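Local coordinates for putative phosphosugar isomerases (Salmonella typhimurium LT2, PDB 3FKJ), which is a putative isomerase that probably binds phosphorylated sugars or related carbohydrate derivatives through its sugar isomerase (SIS) fold, at residues W208-S222 with P263-D277. Numbering follows the deposited sequence. Where two conformers were deposited one is given.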
loop_
_atom_site.group_PDB
_atom_site.type_symbol
_atom_site.label_atom_id
_atom_site.label_comp_id
_atom_site.label_asym_id
_atom_site.label_seq_id
_atom_site.Cartn_x
_atom_site.Cartn_y
_atom_site.Cartn_z
ATOM N N TRP A 208 14.096 2.391 24.212
ATOM C CA TRP A 208 13.359 3.076 23.118
ATOM C C TRP A 208 12.298 4.043 23.613
ATOM O O TRP A 208 11.695 4.753 22.825
ATOM C CB TRP A 208 12.703 2.042 22.204
ATOM C CG TRP A 208 13.673 1.306 21.312
ATOM C CD1 TRP A 208 14.719 0.499 21.696
ATOM C CD2 TRP A 208 13.665 1.289 19.885
ATOM N NE1 TRP A 208 15.347 -0.026 20.596
ATOM C CE2 TRP A 208 14.726 0.443 19.469
ATOM C CE3 TRP A 208 12.853 1.883 18.911
ATOM C CZ2 TRP A 208 15.012 0.213 18.113
ATOM C CZ3 TRP A 208 13.141 1.640 17.558
ATOM C CH2 TRP A 208 14.197 0.814 17.179
ATOM N N LYS A 209 12.105 4.108 24.924
ATOM C CA LYS A 209 11.057 4.918 25.528
ATOM C C LYS A 209 11.091 6.400 25.203
ATOM O O LYS A 209 10.046 7.055 25.276
ATOM C CB LYS A 209 11.072 4.748 27.056
ATOM C CG LYS A 209 12.406 5.014 27.740
ATOM C CD LYS A 209 12.180 5.149 29.224
ATOM C CE LYS A 209 13.479 5.298 29.982
ATOM N NZ LYS A 209 13.149 5.940 31.252
ATOM N N ASP A 210 12.267 6.932 24.846
ATOM C CA ASP A 210 12.393 8.356 24.533
ATOM C C ASP A 210 12.436 8.713 23.043
ATOM O O ASP A 210 12.551 9.875 22.709
ATOM C CB ASP A 210 13.608 8.940 25.256
ATOM C CG ASP A 210 13.526 8.755 26.764
ATOM O OD1 ASP A 210 12.445 9.011 27.332
ATOM O OD2 ASP A 210 14.518 8.329 27.377
ATOM N N GLU A 211 12.299 7.734 22.149
ATOM C CA GLU A 211 12.277 8.001 20.708
ATOM C C GLU A 211 10.963 8.681 20.301
ATOM O O GLU A 211 9.876 8.310 20.752
ATOM C CB GLU A 211 12.488 6.708 19.923
ATOM C CG GLU A 211 13.804 5.974 20.287
ATOM C CD GLU A 211 15.043 6.782 19.918
ATOM O OE1 GLU A 211 14.900 7.819 19.239
ATOM O OE2 GLU A 211 16.164 6.404 20.312
ATOM N N LYS A 212 11.089 9.699 19.475
ATOM C CA LYS A 212 9.966 10.479 18.951
ATOM C C LYS A 212 9.588 10.082 17.512
ATOM O O LYS A 212 8.522 10.458 17.042
ATOM C CB LYS A 212 10.359 11.965 18.894
ATOM C CG LYS A 212 11.080 12.531 20.119
ATOM C CD LYS A 212 10.164 13.398 20.977
ATOM C CE LYS A 212 10.980 14.148 22.036
ATOM N NZ LYS A 212 10.131 14.991 22.931
ATOM N N VAL A 213 10.518 9.441 16.800
ATOM C CA VAL A 213 10.313 8.955 15.425
ATOM C C VAL A 213 10.826 7.520 15.318
ATOM O O VAL A 213 11.983 7.229 15.641
ATOM C CB VAL A 213 11.068 9.774 14.358
ATOM C CG1 VAL A 213 10.597 9.336 12.958
ATOM C CG2 VAL A 213 10.844 11.273 14.546
ATOM N N VAL A 214 9.954 6.619 14.883
ATOM C CA VAL A 214 10.341 5.227 14.663
ATOM C C VAL A 214 9.914 4.789 13.247
ATOM O O VAL A 214 8.752 4.995 12.856
ATOM C CB VAL A 214 9.719 4.303 15.745
ATOM C CG1 VAL A 214 9.958 2.812 15.399
ATOM C CG2 VAL A 214 10.273 4.658 17.117
ATOM N N TYR A 215 10.824 4.162 12.508
ATOM C CA TYR A 215 10.473 3.577 11.195
ATOM C C TYR A 215 10.242 2.035 11.296
ATOM O O TYR A 215 11.092 1.317 11.806
ATOM C CB TYR A 215 11.512 3.940 10.114
ATOM C CG TYR A 215 11.561 5.425 9.814
ATOM C CD1 TYR A 215 10.560 6.035 9.038
ATOM C CD2 TYR A 215 12.569 6.238 10.346
ATOM C CE1 TYR A 215 10.573 7.390 8.784
ATOM C CE2 TYR A 215 12.602 7.604 10.095
ATOM C CZ TYR A 215 11.587 8.181 9.301
ATOM O OH TYR A 215 11.577 9.518 9.019
HETATM N N MSE A 216 9.042 1.597 10.880
HETATM C CA MSE A 216 8.682 0.181 10.731
HETATM C C MSE A 216 9.069 -0.333 9.360
HETATM O O MSE A 216 8.915 0.374 8.323
HETATM C CB MSE A 216 7.187 -0.027 10.902
HETATM C CG MSE A 216 6.642 0.349 12.278
HETATM SE SE MSE A 216 7.569 -0.428 13.774
HETATM C CE MSE A 216 7.454 -2.344 13.091
HETATM N N MSE A 217 9.583 -1.550 9.336
HETATM C CA MSE A 217 10.039 -2.153 8.086
HETATM C C MSE A 217 9.750 -3.656 8.049
HETATM O O MSE A 217 9.720 -4.339 9.076
HETATM C CB MSE A 217 11.546 -1.854 7.889
HETATM C CG MSE A 217 12.126 -2.260 6.535
HETATM SE SE MSE A 217 14.032 -1.776 6.328
HETATM C CE MSE A 217 13.926 0.020 6.893
ATOM N N GLY A 218 9.540 -4.137 6.835
ATOM C CA GLY A 218 9.214 -5.494 6.552
ATOM C C GLY A 218 9.005 -5.631 5.064
ATOM O O GLY A 218 8.977 -4.643 4.318
ATOM N N SER A 219 8.868 -6.875 4.634
ATOM C CA SER A 219 8.623 -7.189 3.237
ATOM C C SER A 219 7.748 -8.391 3.149
ATOM O O SER A 219 7.514 -9.060 4.144
ATOM C CB SER A 219 9.950 -7.488 2.512
ATOM O OG SER A 219 10.558 -8.666 3.031
ATOM N N GLY A 220 7.313 -8.712 1.941
ATOM C CA GLY A 220 6.512 -9.931 1.729
ATOM C C GLY A 220 5.385 -10.126 2.706
ATOM O O GLY A 220 4.540 -9.243 2.843
ATOM N N PRO A 221 5.360 -11.277 3.416
ATOM C CA PRO A 221 4.203 -11.579 4.246
ATOM C C PRO A 221 4.117 -10.703 5.504
ATOM O O PRO A 221 3.067 -10.639 6.133
ATOM C CB PRO A 221 4.459 -13.042 4.661
ATOM C CG PRO A 221 5.918 -13.113 4.740
ATOM C CD PRO A 221 6.398 -12.317 3.564
ATOM N N SER A 222 5.243 -10.100 5.898
ATOM C CA SER A 222 5.315 -9.284 7.108
ATOM C C SER A 222 5.038 -7.774 6.919
ATOM O O SER A 222 5.047 -7.026 7.905
ATOM C CB SER A 222 6.703 -9.425 7.743
ATOM O OG SER A 222 7.050 -10.750 8.054
ATOM N N PRO A 263 15.895 5.303 14.489
ATOM C CA PRO A 263 15.252 4.054 14.937
ATOM C C PRO A 263 14.451 3.316 13.861
ATOM O O PRO A 263 13.594 3.897 13.222
ATOM C CB PRO A 263 14.348 4.521 16.092
ATOM C CG PRO A 263 14.796 5.938 16.401
ATOM C CD PRO A 263 15.173 6.466 15.026
ATOM N N PHE A 264 14.786 2.050 13.665
ATOM C CA PHE A 264 14.074 1.135 12.779
ATOM C C PHE A 264 13.706 -0.135 13.549
ATOM O O PHE A 264 14.548 -0.732 14.210
ATOM C CB PHE A 264 14.971 0.703 11.613
ATOM C CG PHE A 264 15.430 1.826 10.737
ATOM C CD1 PHE A 264 14.683 2.207 9.634
ATOM C CD2 PHE A 264 16.630 2.478 10.987
ATOM C CE1 PHE A 264 15.103 3.245 8.805
ATOM C CE2 PHE A 264 17.062 3.502 10.166
ATOM C CZ PHE A 264 16.263 3.900 9.064
ATOM N N ILE A 265 12.458 -0.552 13.429
ATOM C CA ILE A 265 12.037 -1.870 13.840
ATOM C C ILE A 265 11.744 -2.649 12.534
ATOM O O ILE A 265 10.824 -2.285 11.772
ATOM C CB ILE A 265 10.770 -1.834 14.764
ATOM C CG1 ILE A 265 11.026 -0.872 15.943
ATOM C CG2 ILE A 265 10.410 -3.292 15.216
ATOM C CD1 ILE A 265 9.796 -0.322 16.650
ATOM N N LEU A 266 12.566 -3.676 12.288
ATOM C CA LEU A 266 12.447 -4.561 11.131
ATOM C C LEU A 266 11.773 -5.840 11.570
ATOM O O LEU A 266 12.233 -6.517 12.477
ATOM C CB LEU A 266 13.802 -4.871 10.489
ATOM C CG LEU A 266 13.873 -5.872 9.308
ATOM C CD1 LEU A 266 13.151 -5.318 8.106
ATOM C CD2 LEU A 266 15.303 -6.167 8.939
ATOM N N LEU A 267 10.648 -6.132 10.934
ATOM C CA LEU A 267 9.948 -7.399 11.089
ATOM C C LEU A 267 10.377 -8.286 9.956
ATOM O O LEU A 267 9.791 -8.240 8.894
ATOM C CB LEU A 267 8.440 -7.191 11.047
ATOM C CG LEU A 267 7.879 -6.148 12.030
ATOM C CD1 LEU A 267 6.416 -6.207 11.928
ATOM C CD2 LEU A 267 8.337 -6.393 13.463
ATOM N N GLN A 268 11.432 -9.057 10.209
ATOM C CA GLN A 268 12.066 -9.927 9.218
ATOM C C GLN A 268 11.258 -11.227 9.017
ATOM O O GLN A 268 10.725 -11.814 9.972
ATOM C CB GLN A 268 13.518 -10.260 9.632
ATOM C CG GLN A 268 14.289 -11.081 8.610
ATOM C CD GLN A 268 15.771 -11.199 8.909
ATOM O OE1 GLN A 268 16.195 -11.074 10.059
ATOM N NE2 GLN A 268 16.571 -11.446 7.863
ATOM N N SER A 269 11.191 -11.641 7.754
ATOM C CA SER A 269 10.417 -12.793 7.338
ATOM C C SER A 269 11.311 -13.990 7.037
ATOM O O SER A 269 12.523 -13.844 6.738
ATOM C CB SER A 269 9.640 -12.484 6.044
ATOM O OG SER A 269 8.728 -11.421 6.198
ATOM N N SER A 270 10.701 -15.173 7.113
ATOM C CA SER A 270 11.270 -16.359 6.512
ATOM C C SER A 270 10.937 -16.350 5.028
ATOM O O SER A 270 10.146 -15.529 4.539
ATOM C CB SER A 270 10.676 -17.618 7.154
ATOM O OG SER A 270 9.339 -17.809 6.712
ATOM N N GLY A 271 11.495 -17.306 4.314
ATOM C CA GLY A 271 11.103 -17.537 2.970
ATOM C C GLY A 271 11.621 -16.508 1.998
ATOM O O GLY A 271 12.684 -15.918 2.193
ATOM N N ARG A 272 10.849 -16.293 0.939
ATOM C CA ARG A 272 11.396 -15.707 -0.305
ATOM C C ARG A 272 11.900 -14.256 -0.251
ATOM O O ARG A 272 12.888 -13.932 -0.946
ATOM C CB ARG A 272 10.396 -15.868 -1.438
ATOM C CG ARG A 272 10.261 -17.333 -1.874
ATOM C CD ARG A 272 9.017 -17.539 -2.711
ATOM N NE ARG A 272 7.781 -17.301 -1.970
ATOM C CZ ARG A 272 6.560 -17.257 -2.517
ATOM N NH1 ARG A 272 6.394 -17.445 -3.802
ATOM N NH2 ARG A 272 5.487 -17.033 -1.782
ATOM N N THR A 273 11.280 -13.419 0.587
ATOM C CA THR A 273 11.645 -11.996 0.666
ATOM C C THR A 273 12.720 -11.707 1.720
ATOM O O THR A 273 13.227 -10.586 1.818
ATOM C CB THR A 273 10.387 -11.086 0.826
ATOM O OG1 THR A 273 9.848 -11.232 2.154
ATOM C CG2 THR A 273 9.321 -11.486 -0.212
ATOM N N ARG A 274 13.142 -12.728 2.454
ATOM C CA ARG A 274 14.196 -12.554 3.458
ATOM C C ARG A 274 15.439 -11.804 2.974
ATOM O O ARG A 274 15.968 -10.951 3.694
ATOM C CB ARG A 274 14.605 -13.909 4.007
ATOM C CG ARG A 274 15.446 -13.864 5.249
ATOM C CD ARG A 274 15.542 -15.251 5.807
ATOM N NE ARG A 274 16.390 -15.260 6.990
ATOM C CZ ARG A 274 16.009 -14.935 8.220
ATOM N NH1 ARG A 274 14.763 -14.591 8.491
ATOM N NH2 ARG A 274 16.909 -14.955 9.202
ATOM N N PRO A 275 15.942 -12.122 1.774
ATOM C CA PRO A 275 17.105 -11.356 1.294
ATOM C C PRO A 275 16.891 -9.839 1.178
ATOM O O PRO A 275 17.851 -9.071 1.293
ATOM C CB PRO A 275 17.378 -11.980 -0.091
ATOM C CG PRO A 275 16.819 -13.380 0.037
ATOM C CD PRO A 275 15.563 -13.182 0.811
ATOM N N LEU A 276 15.642 -9.425 0.953
ATOM C CA LEU A 276 15.295 -8.007 0.994
ATOM C C LEU A 276 15.586 -7.439 2.366
ATOM O O LEU A 276 16.220 -6.371 2.486
ATOM C CB LEU A 276 13.835 -7.760 0.612
ATOM C CG LEU A 276 13.530 -7.716 -0.871
ATOM C CD1 LEU A 276 13.699 -9.096 -1.497
ATOM C CD2 LEU A 276 12.097 -7.166 -1.098
ATOM N N ASP A 277 15.182 -8.201 3.384
ATOM C CA ASP A 277 15.343 -7.827 4.784
ATOM C C ASP A 277 16.826 -7.827 5.200
ATOM O O ASP A 277 17.297 -6.900 5.874
ATOM C CB ASP A 277 14.500 -8.767 5.691
ATOM C CG ASP A 277 13.001 -8.696 5.407
ATOM O OD1 ASP A 277 12.542 -7.764 4.686
ATOM O OD2 ASP A 277 12.299 -9.585 5.920
HETATM O O HOH W 1 9.916 -8.982 6.384
#
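Tyr-215 to Met-217 and Pro-263 to Leu-267 pair as neighbouring parallel strands, their segment axes inclined by 18°. Four backbone hydrogen bonds alternate between them: Tyr-215 N to Pro-263 O, Ile-265 N to Tyr-215 O, Met-217 N to Ile-265 O and Leu-267 N to Met-217 O, the last 2.7 Å long and nearly straight.

Apolar packing differs on the two faces; Met-216 and Met-217 are both selenomethionines. On one, Met-216 folds back at chi2 and chi3 and runs alongside Ile-265, its SE 3.6 Å from Ile-265 CB. Ile-265 CD1 presses on Val-214 CG1 at a tight 3.4 Å, while CG1 of the same isoleucine meets Trp-208 CZ3; that indole also reaches Pro-263 CB. Helix 223-238 covers Met-216 and Val-214. On the other face, Met-217, in the conformer given, extends with CG anti to its N (chi1 -172°) and turns only at chi3, bringing CE 3.6 Å from Phe-264 CD1; CG rests against Leu-266 CD1.

Beyond the strand ends, hydroxyls and the Asp-277 carboxylate of helix 274-286 tie the segments together. Ser-219 OG accepts from Thr-273 OG1 and donates to Asp-277 OD1 (2.7 Å), arriving from above the carboxylate plane. Ser-247 also bonds OD1, whereas OD2 takes Ser-269 N almost head-on, so both carboxylate oxygens are engaged. Ser-222 OG and Ser-269 OG lie 2.6 Å apart in a hydrogen bond, and a water links Ser-219 N, Leu-267 O, Ser-269 OG and Asp-277 OD2.

Glu-78 of the second subunit accepts from Gly-220 N. The pair forms the centre of a four-stranded parallel sheet, between strands 241-246 and 290-295, consistent with the Rossmann-like alpha/beta architecture of SIS domains.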